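Local structure of hypothetical protein PA4535 (Pseudomonas aeruginosa, 1Y0K) at residues 115-126 / 163-174; 176-185 / 196-204. The protein is of unknown function but belongs to a family of putative endonucleases in the PDDEXK nuclease clan, so it may act on nucleic acid. All blocks are in the same frame, centred on the assembly; numbering follows the deposited sequence.

Contact 1 of 2, residues 115-126 / 163-174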
# COMPACT_ATOMS: atom_id res chain seq x y z
N GLN A 115 -4.75 9.07 -3.47
CA GLN A 115 -3.64 8.63 -4.30
C GLN A 115 -2.50 9.66 -4.31
O GLN A 115 -1.32 9.29 -4.34
CB GLN A 115 -4.19 8.38 -5.71
CG GLN A 115 -3.20 8.05 -6.79
CD GLN A 115 -3.92 7.52 -8.01
OE1 GLN A 115 -4.43 6.40 -7.99
NE2 GLN A 115 -3.99 8.32 -9.07
N ALA A 116 -2.86 10.94 -4.25
CA ALA A 116 -1.87 12.03 -4.24
C ALA A 116 -1.04 12.08 -2.95
O ALA A 116 0.05 12.65 -2.92
CB ALA A 116 -2.56 13.37 -4.49
N ARG A 117 -1.57 11.50 -1.88
CA ARG A 117 -0.85 11.43 -0.61
C ARG A 117 0.45 10.63 -0.70
O ARG A 117 1.32 10.76 0.16
CB ARG A 117 -1.73 10.85 0.50
CG ARG A 117 -2.89 11.74 0.93
CD ARG A 117 -2.42 13.02 1.61
NE ARG A 117 -3.55 13.78 2.15
CZ ARG A 117 -3.90 13.78 3.43
NH1 ARG A 117 -3.22 13.06 4.31
NH2 ARG A 117 -4.95 14.49 3.83
N LEU A 118 0.56 9.79 -1.73
CA LEU A 118 1.75 8.97 -1.94
C LEU A 118 2.89 9.77 -2.57
O LEU A 118 4.05 9.32 -2.57
CB LEU A 118 1.42 7.80 -2.86
CG LEU A 118 0.75 6.53 -2.33
CD1 LEU A 118 -0.38 6.80 -1.37
CD2 LEU A 118 0.27 5.67 -3.53
N ALA A 119 2.56 10.93 -3.12
CA ALA A 119 3.51 11.62 -4.00
C ALA A 119 4.82 12.06 -3.33
O ALA A 119 5.90 11.83 -3.87
CB ALA A 119 2.83 12.79 -4.72
N PRO A 120 4.73 12.71 -2.14
CA PRO A 120 5.98 13.17 -1.53
C PRO A 120 7.03 12.07 -1.37
O PRO A 120 8.19 12.24 -1.75
CB PRO A 120 5.51 13.73 -0.18
CG PRO A 120 4.12 14.23 -0.50
CD PRO A 120 3.56 13.11 -1.34
N THR A 121 6.62 10.92 -0.83
CA THR A 121 7.54 9.82 -0.61
C THR A 121 8.00 9.20 -1.93
O THR A 121 9.19 8.92 -2.11
CB THR A 121 6.92 8.76 0.34
OG1 THR A 121 6.75 9.37 1.63
CG2 THR A 121 7.83 7.56 0.51
N LEU A 122 7.06 8.99 -2.85
CA LEU A 122 7.42 8.42 -4.15
C LEU A 122 8.42 9.30 -4.92
O LEU A 122 9.34 8.77 -5.55
CB LEU A 122 6.20 8.09 -4.99
CG LEU A 122 5.43 6.85 -4.50
CD1 LEU A 122 4.19 6.65 -5.33
CD2 LEU A 122 6.30 5.57 -4.56
N ARG A 123 8.25 10.62 -4.84
CA ARG A 123 9.20 11.56 -5.47
C ARG A 123 10.61 11.43 -4.87
O ARG A 123 11.60 11.42 -5.61
CB ARG A 123 8.71 13.01 -5.34
CG ARG A 123 7.47 13.29 -6.18
CD ARG A 123 6.85 14.65 -5.86
NE ARG A 123 5.56 14.81 -6.53
CZ ARG A 123 4.54 15.52 -6.05
NH1 ARG A 123 4.64 16.14 -4.88
NH2 ARG A 123 3.41 15.59 -6.73
N LYS A 124 10.68 11.34 -3.54
CA LYS A 124 11.96 11.21 -2.84
C LYS A 124 12.65 9.90 -3.21
O LYS A 124 13.86 9.87 -3.49
CB LYS A 124 11.77 11.27 -1.32
CG LYS A 124 11.39 12.64 -0.77
CD LYS A 124 11.26 12.57 0.76
CE LYS A 124 10.93 13.93 1.39
NZ LYS A 124 12.12 14.84 1.44
N LYS A 125 11.88 8.81 -3.21
CA LYS A 125 12.43 7.50 -3.62
C LYS A 125 12.92 7.51 -5.07
O LYS A 125 14.04 7.07 -5.35
CB LYS A 125 11.39 6.39 -3.47
CG LYS A 125 11.08 5.97 -2.06
CD LYS A 125 10.23 4.70 -2.11
CE LYS A 125 9.92 4.16 -0.73
NZ LYS A 125 11.14 3.70 -0.01
N ALA A 126 12.08 7.98 -5.99
CA ALA A 126 12.45 8.05 -7.38
C ALA A 126 13.78 8.81 -7.54
O ALA A 126 14.68 8.36 -8.24
CB ALA A 126 11.36 8.69 -8.20
N GLU A 163 1.82 10.32 -12.79
CA GLU A 163 3.09 10.74 -12.22
C GLU A 163 3.88 9.53 -11.76
O GLU A 163 5.10 9.47 -11.92
CB GLU A 163 2.91 11.72 -11.06
CG GLU A 163 4.24 12.33 -10.60
CD GLU A 163 4.15 13.21 -9.37
OE1 GLU A 163 3.06 13.70 -9.02
OE2 GLU A 163 5.21 13.42 -8.74
N TYR A 164 3.18 8.55 -11.20
CA TYR A 164 3.86 7.39 -10.63
C TYR A 164 4.31 6.42 -11.72
O TYR A 164 5.38 5.82 -11.62
CB TYR A 164 2.97 6.71 -9.58
CG TYR A 164 2.41 7.66 -8.53
CD1 TYR A 164 3.13 8.80 -8.10
CD2 TYR A 164 1.16 7.44 -7.97
CE1 TYR A 164 2.61 9.67 -7.15
CE2 TYR A 164 0.63 8.31 -7.01
CZ TYR A 164 1.35 9.42 -6.61
OH TYR A 164 0.80 10.26 -5.67
N LEU A 165 3.49 6.29 -12.76
CA LEU A 165 3.90 5.56 -13.97
C LEU A 165 5.20 6.14 -14.53
O LEU A 165 6.14 5.40 -14.84
CB LEU A 165 2.80 5.60 -15.03
CG LEU A 165 1.60 4.66 -14.86
CD1 LEU A 165 0.44 5.13 -15.72
CD2 LEU A 165 2.00 3.23 -15.21
N ARG A 166 5.25 7.46 -14.65
CA ARG A 166 6.44 8.14 -15.17
C ARG A 166 7.72 7.95 -14.32
O ARG A 166 8.83 8.07 -14.83
CB ARG A 166 6.16 9.64 -15.43
CG ARG A 166 5.27 9.87 -16.66
CD ARG A 166 5.39 11.29 -17.20
NE ARG A 166 4.76 12.27 -16.32
CZ ARG A 166 3.48 12.65 -16.39
NH1 ARG A 166 2.68 12.13 -17.32
NH2 ARG A 166 3.01 13.54 -15.53
N GLN A 167 7.56 7.62 -13.04
CA GLN A 167 8.71 7.38 -12.15
C GLN A 167 9.43 6.05 -12.43
O GLN A 167 10.56 5.83 -11.96
CB GLN A 167 8.29 7.49 -10.68
CG GLN A 167 7.96 8.92 -10.23
CD GLN A 167 7.23 8.99 -8.89
OE1 GLN A 167 6.72 7.97 -8.39
NE2 GLN A 167 7.18 10.19 -8.30
N GLY A 168 8.76 5.17 -13.17
CA GLY A 168 9.38 3.96 -13.71
C GLY A 168 9.25 2.67 -12.92
O GLY A 168 9.81 1.64 -13.31
N TRP A 169 8.51 2.70 -11.81
CA TRP A 169 8.26 1.48 -11.01
C TRP A 169 7.61 0.37 -11.84
O TRP A 169 6.84 0.65 -12.76
CB TRP A 169 7.33 1.77 -9.81
CG TRP A 169 7.60 3.06 -9.12
CD1 TRP A 169 6.77 4.15 -9.06
CD2 TRP A 169 8.79 3.42 -8.41
NE1 TRP A 169 7.37 5.16 -8.33
CE2 TRP A 169 8.62 4.74 -7.93
CE3 TRP A 169 10.00 2.75 -8.13
CZ2 TRP A 169 9.59 5.40 -7.18
CZ3 TRP A 169 10.96 3.41 -7.40
CH2 TRP A 169 10.75 4.72 -6.93
N ARG A 170 7.87 -0.88 -11.47
CA ARG A 170 7.21 -2.00 -12.15
C ARG A 170 5.71 -2.07 -11.83
O ARG A 170 4.89 -2.41 -12.69
CB ARG A 170 7.87 -3.32 -11.76
CG ARG A 170 7.31 -4.48 -12.59
CD ARG A 170 8.17 -5.70 -12.51
NE ARG A 170 8.15 -6.31 -11.18
CZ ARG A 170 8.89 -7.37 -10.86
NH1 ARG A 170 9.69 -7.90 -11.78
NH2 ARG A 170 8.84 -7.88 -9.64
N SER A 171 5.37 -1.73 -10.60
CA SER A 171 3.99 -1.75 -10.13
C SER A 171 3.86 -0.86 -8.90
O SER A 171 4.86 -0.51 -8.26
CB SER A 171 3.53 -3.19 -9.82
OG SER A 171 4.13 -3.69 -8.62
N LEU A 172 2.63 -0.48 -8.58
CA LEU A 172 2.36 0.32 -7.39
C LEU A 172 1.02 -0.14 -6.88
O LEU A 172 0.05 -0.20 -7.64
CB LEU A 172 2.31 1.80 -7.73
CG LEU A 172 1.86 2.77 -6.62
CD1 LEU A 172 2.79 2.71 -5.39
CD2 LEU A 172 1.80 4.18 -7.16
N SER A 173 0.98 -0.45 -5.59
CA SER A 173 -0.22 -0.90 -4.92
C SER A 173 -0.36 -0.18 -3.59
O SER A 173 0.63 0.30 -3.03
CB SER A 173 -0.17 -2.41 -4.69
OG SER A 173 0.03 -3.12 -5.90
N MSE A 174 -1.60 -0.10 -3.10
CA MSE A 174 -1.90 0.45 -1.78
C MSE A 174 -2.68 -0.56 -0.94
O MSE A 174 -3.51 -1.32 -1.46
CB MSE A 174 -2.76 1.71 -1.87
CG MSE A 174 -2.17 2.90 -2.62
SE MSE A 174 -3.45 4.22 -2.70
CE MSE A 174 -4.74 3.45 -3.61
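Tyr164 plugs into the side of the 115-126 segment as a knob into a hole, its ring lodged among Gln115, Ala116, Ala119 and Leu122. Helix 119-132 and the turn before it pack on helix 162-166, the loop after it and strand 171-175, part of the mixed central sheet of this putative PDDEXK-like fold. Apolar contacts make the inner layer. Leu122 CD1 sits over one face of the Tyr164 ring, 3.7 Å from its centroid, in a CH-pi contact, and the same methyl meets Leu172 CD2. Leu118 CD2 reaches CG of selenomethionine Met174 at 3.8 Å. Trp169 turns its edge to the helix backbone, with CH2 3.6 Å from Ala126 N, while His136 meets its ring.

Among the polar contacts, Tyr164 OH donates to Gln115 O at 2.7 Å, tilted 29° from the carbonyl plane; Leu118 N reaches that oxygen from the opposite face. Within 163-174, Trp169 NE1 donates to Gln167 OE1, holding that amide beside Leu122, whose CB is 3.4 Å from OE1.

At the outer margin, Arg123 forms a salt bridge with Glu163, side-on through two nitrogens, guanidinium and carboxylate nearly coplanar. Ala119 CB covers one guanidinium face. With its CG anti to the backbone N (chi1 -172°) and an extended chain, Glu163 presents both syn lone pairs: OE2 takes Arg123 NE at 2.6 Å, OE1 takes Arg123 NH2 at 3.0 Å.

Contact 2 of 2, residues 176-185 / 196-204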
# COMPACT_ATOMS: atom_id res chain seq x y z
N GLY A 176 -4.56 -0.59 3.20
CA GLY A 176 -4.77 0.02 4.51
C GLY A 176 -5.86 -0.76 5.22
O GLY A 176 -6.35 -1.75 4.71
N PRO A 177 -6.24 -0.30 6.43
CA PRO A 177 -7.27 -1.04 7.15
C PRO A 177 -8.60 -1.12 6.38
O PRO A 177 -9.35 -2.08 6.55
CB PRO A 177 -7.41 -0.26 8.46
CG PRO A 177 -6.07 0.48 8.61
CD PRO A 177 -5.71 0.84 7.19
N THR A 178 -8.87 -0.15 5.51
CA THR A 178 -10.18 -0.12 4.83
C THR A 178 -10.22 -0.70 3.42
O THR A 178 -11.29 -0.98 2.91
CB THR A 178 -10.77 1.30 4.76
OG1 THR A 178 -9.88 2.14 4.01
CG2 THR A 178 -10.94 1.88 6.17
N PHE A 179 -9.06 -0.87 2.78
CA PHE A 179 -9.06 -1.25 1.37
C PHE A 179 -7.69 -1.68 0.87
O PHE A 179 -6.69 -1.46 1.54
CB PHE A 179 -9.56 -0.09 0.50
CG PHE A 179 -8.50 0.92 0.17
CD1 PHE A 179 -7.91 0.93 -1.10
CD2 PHE A 179 -8.07 1.84 1.12
CE1 PHE A 179 -6.92 1.85 -1.41
CE2 PHE A 179 -7.06 2.78 0.81
CZ PHE A 179 -6.49 2.78 -0.45
N ALA A 180 -7.67 -2.30 -0.31
CA ALA A 180 -6.44 -2.55 -1.06
C ALA A 180 -6.72 -2.31 -2.54
O ALA A 180 -7.84 -2.51 -3.02
CB ALA A 180 -5.94 -3.95 -0.82
N ARG A 181 -5.70 -1.85 -3.26
CA ARG A 181 -5.84 -1.66 -4.69
C ARG A 181 -4.47 -1.74 -5.35
O ARG A 181 -3.50 -1.15 -4.87
CB ARG A 181 -6.48 -0.30 -4.99
CG ARG A 181 -6.62 -0.01 -6.49
CD ARG A 181 -7.25 1.37 -6.73
NE ARG A 181 -7.30 1.69 -8.15
CZ ARG A 181 -8.32 1.41 -8.95
NH1 ARG A 181 -9.42 0.83 -8.48
NH2 ARG A 181 -8.26 1.72 -10.24
N VAL A 182 -4.41 -2.47 -6.46
CA VAL A 182 -3.24 -2.41 -7.34
C VAL A 182 -3.49 -1.23 -8.29
O VAL A 182 -4.45 -1.25 -9.08
CB VAL A 182 -3.08 -3.74 -8.14
CG1 VAL A 182 -1.90 -3.64 -9.12
CG2 VAL A 182 -2.90 -4.92 -7.18
N LEU A 183 -2.65 -0.19 -8.19
CA LEU A 183 -2.83 1.01 -9.02
C LEU A 183 -2.38 0.80 -10.46
O LEU A 183 -3.06 1.23 -11.39
CB LEU A 183 -2.11 2.23 -8.43
CG LEU A 183 -2.56 2.70 -7.04
CD1 LEU A 183 -1.94 4.04 -6.71
CD2 LEU A 183 -4.09 2.80 -6.97
N PHE A 184 -1.22 0.15 -10.62
CA PHE A 184 -0.75 -0.26 -11.94
C PHE A 184 0.25 -1.39 -11.81
O PHE A 184 0.86 -1.57 -10.75
CB PHE A 184 -0.16 0.92 -12.75
CG PHE A 184 1.18 1.43 -12.26
CD1 PHE A 184 2.37 0.81 -12.64
CD2 PHE A 184 1.26 2.58 -11.46
CE1 PHE A 184 3.61 1.29 -12.21
CE2 PHE A 184 2.49 3.08 -11.04
CZ PHE A 184 3.67 2.44 -11.41
N ALA A 185 0.41 -2.16 -12.88
CA ALA A 185 1.41 -3.22 -12.89
C ALA A 185 1.78 -3.51 -14.33
O ALA A 185 0.90 -3.79 -15.15
CB ALA A 185 0.88 -4.46 -12.21
N ASN A 196 -5.28 -8.32 -10.57
CA ASN A 196 -6.11 -7.49 -9.71
C ASN A 196 -6.24 -6.02 -10.13
O ASN A 196 -6.71 -5.20 -9.38
CB ASN A 196 -5.63 -7.61 -8.26
CG ASN A 196 -6.01 -8.93 -7.65
OD1 ASN A 196 -7.14 -9.12 -7.25
ND2 ASN A 196 -5.08 -9.86 -7.63
N LEU A 197 -5.80 -5.70 -11.34
CA LEU A 197 -6.03 -4.38 -11.90
C LEU A 197 -7.52 -4.12 -12.10
O LEU A 197 -8.27 -5.03 -12.38
CB LEU A 197 -5.29 -4.22 -13.22
CG LEU A 197 -3.77 -4.22 -13.14
CD1 LEU A 197 -3.17 -4.36 -14.53
CD2 LEU A 197 -3.29 -2.96 -12.45
N GLY A 198 -7.92 -2.86 -11.97
CA GLY A 198 -9.25 -2.43 -12.36
C GLY A 198 -10.31 -2.57 -11.28
O GLY A 198 -11.49 -2.55 -11.56
N ARG A 199 -9.86 -2.71 -10.04
CA ARG A 199 -10.75 -3.04 -8.94
C ARG A 199 -10.15 -2.58 -7.64
O ARG A 199 -8.95 -2.45 -7.53
CB ARG A 199 -11.06 -4.53 -8.89
CG ARG A 199 -10.03 -5.40 -8.20
CD ARG A 199 -10.15 -6.89 -8.54
NE ARG A 199 -10.15 -7.74 -7.35
CZ ARG A 199 -10.38 -9.05 -7.36
NH1 ARG A 199 -10.38 -9.76 -6.24
NH2 ARG A 199 -10.60 -9.66 -8.50
N SER A 200 -11.01 -2.31 -6.68
CA SER A 200 -10.60 -2.03 -5.32
C SER A 200 -11.24 -3.07 -4.40
O SER A 200 -12.36 -3.49 -4.62
CB SER A 200 -11.02 -0.62 -4.92
OG SER A 200 -10.26 0.37 -5.58
N ILE A 201 -10.49 -3.47 -3.38
CA ILE A 201 -11.05 -4.34 -2.35
C ILE A 201 -11.43 -3.56 -1.10
O ILE A 201 -10.57 -2.93 -0.48
CB ILE A 201 -10.06 -5.46 -2.00
CG1 ILE A 201 -9.43 -6.04 -3.27
CG2 ILE A 201 -10.75 -6.55 -1.20
CD1 ILE A 201 -10.44 -6.60 -4.25
N LEU A 202 -12.69 -3.62 -0.73
CA LEU A 202 -13.13 -2.89 0.44
C LEU A 202 -13.36 -3.83 1.59
O LEU A 202 -14.15 -4.75 1.49
CB LEU A 202 -14.43 -2.16 0.14
CG LEU A 202 -14.38 -0.76 -0.44
CD1 LEU A 202 -13.54 -0.72 -1.69
CD2 LEU A 202 -15.79 -0.24 -0.67
N PHE A 203 -12.67 -3.57 2.69
CA PHE A 203 -12.80 -4.38 3.88
C PHE A 203 -13.94 -3.91 4.75
O PHE A 203 -14.05 -2.73 5.04
CB PHE A 203 -11.53 -4.34 4.70
CG PHE A 203 -10.36 -4.90 4.00
CD1 PHE A 203 -9.20 -4.17 3.88
CD2 PHE A 203 -10.39 -6.16 3.47
CE1 PHE A 203 -8.11 -4.68 3.25
CE2 PHE A 203 -9.30 -6.66 2.84
CZ PHE A 203 -8.17 -5.92 2.73
N ASP A 204 -14.77 -4.85 5.18
CA ASP A 204 -15.56 -4.65 6.38
C ASP A 204 -14.70 -4.28 7.59
O ASP A 204 -13.55 -4.67 7.68
CB ASP A 204 -16.38 -5.88 6.71
CG ASP A 204 -17.38 -6.22 5.64
OD1 ASP A 204 -17.41 -5.51 4.62
OD2 ASP A 204 -18.16 -7.17 5.74
O HOH W 1 -11.06 -3.61 8.07
O HOH W 2 -14.07 -0.43 3.42
O HOH W 3 -6.69 -3.96 -7.01
O HOH W 4 -6.25 -0.77 -11.08
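Ala180 and Ile201 form the hydrogen-bonded pair of a short antiparallel ladder, by which 201-202 adds an outermost strand to the mixed sheet alongside 179-185. Ile201 N donates to Ala180 O at 2.8 Å and Ala180 N returns the bond to Ile201 O; beyond the ladder Phe203 N donates to Thr178 O. In the non-hydrogen-bonded pair of Phe179 with Leu202, the Phe179 CA approaches Ile201 O at 2.9 Å as a CA-H...O contact.

Side chains close the two ends. Phe203 lays its ring against the turn before the strand: CD1 lies 3.4 Å from Pro177 O, and the ring edge faces Gly176 O. Ala40 of helix 26-40 also touches the Phe203 side chain. At the far end Leu197 CD2 packs on Val182 CG1 at 3.7 Å and on Phe184 CA, close to the classic bulge where Leu183 and Phe184 both face Leu172.

Waters bridge the backbones on both sides of the ladder. Water 3 accepts from Val182 N and donates to Asn196 O and Arg199 O; water 4 links Val182 O to Gly198 N. Near Phe203, water 2 donates to Thr178 O and Phe203 O.

One side-chain hydrogen bond joins the two segments. Arg181 runs stretched out from CG to NE, with CG opposite its own N (chi1 179°), which carries the guanidinium alongside Ser200, where NH1 donates to Ser200 OG at 3.1 Å, nearly in the guanidinium plane.

Overall arrangement
Contacts 1 and 2 meet in the central sheet, where strand 171-175 of contact 1 pairs antiparallel with strand 179-185 of contact 2; Leu172 O lies 2.8 Å from Leu183 N, and Met174 N 2.8 Å from Arg181 O. Their centres are about 16 Å apart. Each is partly buried, yet the chemistry differs. Contact 1 packs helices against the sheet through an aromatic and aliphatic core, with an ion pair at its exposed margin. Contact 2 extends the sheet laterally, relying mainly on backbone hydrogen bonds and bridging waters at a short outermost strand. Met174 touches both Phe179 and Leu183, so side-chain packing also passes from one contact to the other.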